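Local structure of glutathione S-transferase (Pseudomonas fluorescens, 3M3M) at residues A[111-114]-A[115-119]. The protein binds glutathione and probably acts as a glutathione transferase, conjugating the tripeptide to electrophilic compounds. Numbering follows the deposited sequence.
Sequences ARFI and QLYEG
F113 and Y117, one helical turn apart at the C-terminal end of helix 87-117, lay their rings nearly parallel, with planes 22° apart and centroids separated by 5.2 Å. The offset is so large that the rings barely overlap: the CD1 and CE1 side of F113 instead packs against the root of Y117, F113 CD1 lying 3.5 Å from Y117 CB. E118 approaches the same face obliquely, farther round the ring, with its OE2 3.5 Å from F113 CE2, while its OE1 forms a salt bridge with R124. With CG anti to the backbone N (chi1 -180°) and beside the carbonyl carbon, the F113 ring stands out from the helix, within reach of both neighbours.

The tight part is the backbone turns with buried R112 and I114. Q115 N donates to A111 O at 2.9 Å and L116 N to R112 O at 2.7 Å, both regular helical bonds; F113 O then takes Y117 N at 2.8 Å and, weakly, E118 N, which also makes a weak bond to I114 O. This sharing accompanies the wider pi-type turn at 115-117; G119 is the first residue to leave helical geometry, with positive phi.

F113, L116, Y117 and E118 form the exposed side, from which L116 CD2 rests over one face of the R112 guanidinium, 3.8 Å from R112 NE. That NE forms a salt bridge with E173, and R112 NH2 a hydrogen bond to the R11 carbonyl oxygen, close to glutathione-binding Y167 and thus beside the ligand pocket, whereas I114 packs on helix 125-146 through E127, Y128 and L131, joining this helix end to the next helix of the all-helical C-terminal domain.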
ATOM      1  N   ALA A 111       6.707  -4.734 -11.001  1.00 10.40           N
ATOM      2  CA  ALA A 111       6.270  -4.793 -12.444  1.00  9.88           C
ATOM      3  C   ALA A 111       5.808  -3.405 -12.883  1.00 11.62           C
ATOM      4  O   ALA A 111       6.069  -2.944 -14.023  1.00 11.55           O
ATOM      5  CB  ALA A 111       5.117  -5.796 -12.598  1.00 10.66           C
ATOM      6  N   ARG A 112       5.030  -2.759 -12.013  1.00  8.67           N
ATOM      7  CA  ARG A 112       4.534  -1.383 -12.347  1.00 10.01           C
ATOM      8  C   ARG A 112       5.743  -0.448 -12.491  1.00 10.80           C
ATOM      9  O   ARG A 112       5.767   0.410 -13.371  1.00 12.88           O
ATOM     10  CB  ARG A 112       3.608  -0.920 -11.206  1.00  9.24           C
ATOM     11  CG  ARG A 112       3.375   0.644 -11.237  1.00 11.27           C
ATOM     12  CD  ARG A 112       2.142   0.943 -10.323  1.00 12.55           C
ATOM     13  NE  ARG A 112       1.847   2.409 -10.253  1.00 11.36           N
ATOM     14  CZ  ARG A 112       2.399   3.270  -9.399  1.00 11.75           C
ATOM     15  NH1 ARG A 112       3.357   2.859  -8.553  1.00 11.58           N
ATOM     16  NH2 ARG A 112       1.935   4.527  -9.286  1.00 12.61           N
ATOM     17  N   PHE A 113       6.750  -0.568 -11.628  1.00  9.93           N
ATOM     18  CA  PHE A 113       7.952   0.305 -11.790  1.00 12.54           C
ATOM     19  C   PHE A 113       8.617   0.067 -13.140  1.00 13.59           C
ATOM     20  O   PHE A 113       8.859   1.018 -13.890  1.00 13.29           O
ATOM     21  CB  PHE A 113       8.968   0.091 -10.682  1.00 13.13           C
ATOM     22  CG  PHE A 113      10.163   0.962 -10.831  1.00 15.76           C
ATOM     23  CD1 PHE A 113      10.096   2.301 -10.514  1.00 20.77           C
ATOM     24  CD2 PHE A 113      11.379   0.412 -11.315  1.00 14.25           C
ATOM     25  CE1 PHE A 113      11.232   3.102 -10.646  1.00 22.24           C
ATOM     26  CE2 PHE A 113      12.488   1.245 -11.488  1.00 16.19           C
ATOM     27  CZ  PHE A 113      12.398   2.568 -11.170  1.00 18.72           C
ATOM     28  N   ILE A 114       8.831  -1.199 -13.472  1.00 13.51           N
ATOM     29  CA  ILE A 114       9.447  -1.554 -14.759  1.00 13.00           C
ATOM     30  C   ILE A 114       8.662  -1.003 -15.930  1.00 14.07           C
ATOM     31  O   ILE A 114       9.249  -0.401 -16.859  1.00 13.77           O
ATOM     32  CB  ILE A 114       9.637  -3.102 -14.866  1.00 14.47           C
ATOM     33  CG1 ILE A 114      10.786  -3.533 -13.915  1.00 15.35           C
ATOM     34  CG2 ILE A 114       9.967  -3.540 -16.328  1.00 14.53           C
ATOM     35  CD1 ILE A 114      10.795  -5.159 -13.733  1.00 17.00           C
ATOM     36  N   GLN A 115       7.348  -1.218 -15.942  1.00 14.24           N
ATOM     37  CA  GLN A 115       6.533  -0.812 -17.083  1.00 13.98           C
ATOM     38  C   GLN A 115       6.254   0.711 -17.048  1.00 14.79           C
ATOM     39  O   GLN A 115       6.445   1.398 -18.020  1.00 14.61           O
ATOM     40  CB  GLN A 115       5.220  -1.555 -17.076  1.00 14.55           C
ATOM     41  CG  GLN A 115       4.291  -1.212 -18.259  1.00 15.83           C
ATOM     42  CD  GLN A 115       3.080  -2.120 -18.317  1.00 23.06           C
ATOM     43  OE1 GLN A 115       3.113  -3.269 -17.815  1.00 18.51           O
ATOM     44  NE2 GLN A 115       1.987  -1.619 -18.933  1.00 26.16           N
ATOM     45  N   LEU A 116       5.704   1.220 -15.965  1.00 14.23           N
ATOM     46  CA  LEU A 116       5.286   2.620 -15.973  1.00 14.43           C
ATOM     47  C   LEU A 116       6.521   3.578 -15.866  1.00 15.98           C
ATOM     48  O   LEU A 116       6.496   4.692 -16.500  1.00 17.87           O
ATOM     49  CB  LEU A 116       4.396   2.834 -14.733  1.00 12.30           C
ATOM     50  CG  LEU A 116       3.865   4.279 -14.645  1.00 13.66           C
ATOM     51  CD1 LEU A 116       2.864   4.654 -15.717  1.00 15.38           C
ATOM     52  CD2 LEU A 116       3.153   4.359 -13.263  1.00 14.55           C
ATOM     53  N   TYR A 117       7.504   3.227 -15.019  1.00 14.60           N
ATOM     54  CA  TYR A 117       8.630   4.161 -14.750  1.00 14.91           C
ATOM     55  C   TYR A 117       9.737   4.000 -15.750  1.00 17.87           C
ATOM     56  O   TYR A 117      10.390   4.984 -16.063  1.00 20.07           O
ATOM     57  CB  TYR A 117       9.198   4.083 -13.378  1.00 14.22           C
ATOM     58  CG  TYR A 117       8.370   4.791 -12.357  1.00 16.02           C
ATOM     59  CD1 TYR A 117       8.747   6.061 -11.922  1.00 18.14           C
ATOM     60  CD2 TYR A 117       7.199   4.211 -11.834  1.00 18.51           C
ATOM     61  CE1 TYR A 117       7.992   6.748 -10.981  1.00 17.18           C
ATOM     62  CE2 TYR A 117       6.425   4.902 -10.874  1.00 12.58           C
ATOM     63  CZ  TYR A 117       6.858   6.137 -10.458  1.00 15.71           C
ATOM     64  OH  TYR A 117       6.143   6.868  -9.544  1.00 17.12           O
ATOM     65  N   GLU A 118       9.942   2.766 -16.216  1.00 15.19           N
ATOM     66  CA  GLU A 118      11.064   2.528 -17.136  1.00 16.31           C
ATOM     67  C   GLU A 118      10.640   2.177 -18.539  1.00 16.68           C
ATOM     68  O   GLU A 118      11.529   1.926 -19.383  1.00 16.55           O
ATOM     69  CB  GLU A 118      12.036   1.504 -16.565  1.00 15.89           C
ATOM     70  CG  GLU A 118      12.777   2.089 -15.363  1.00 19.28           C
ATOM     71  CD  GLU A 118      13.909   1.255 -14.793  1.00 28.20           C
ATOM     72  OE1 GLU A 118      13.890   0.041 -15.025  1.00 29.13           O
ATOM     73  OE2 GLU A 118      14.799   1.820 -14.094  1.00 24.81           O
ATOM     74  N   GLY A 119       9.351   2.122 -18.812  1.00 17.48           N
ATOM     75  CA  GLY A 119       8.888   1.797 -20.143  1.00 18.65           C
ATOM     76  C   GLY A 119       9.145   0.404 -20.677  1.00 21.57           C
ATOM     77  O   GLY A 119       9.124   0.140 -21.862  1.00 21.95           O
TER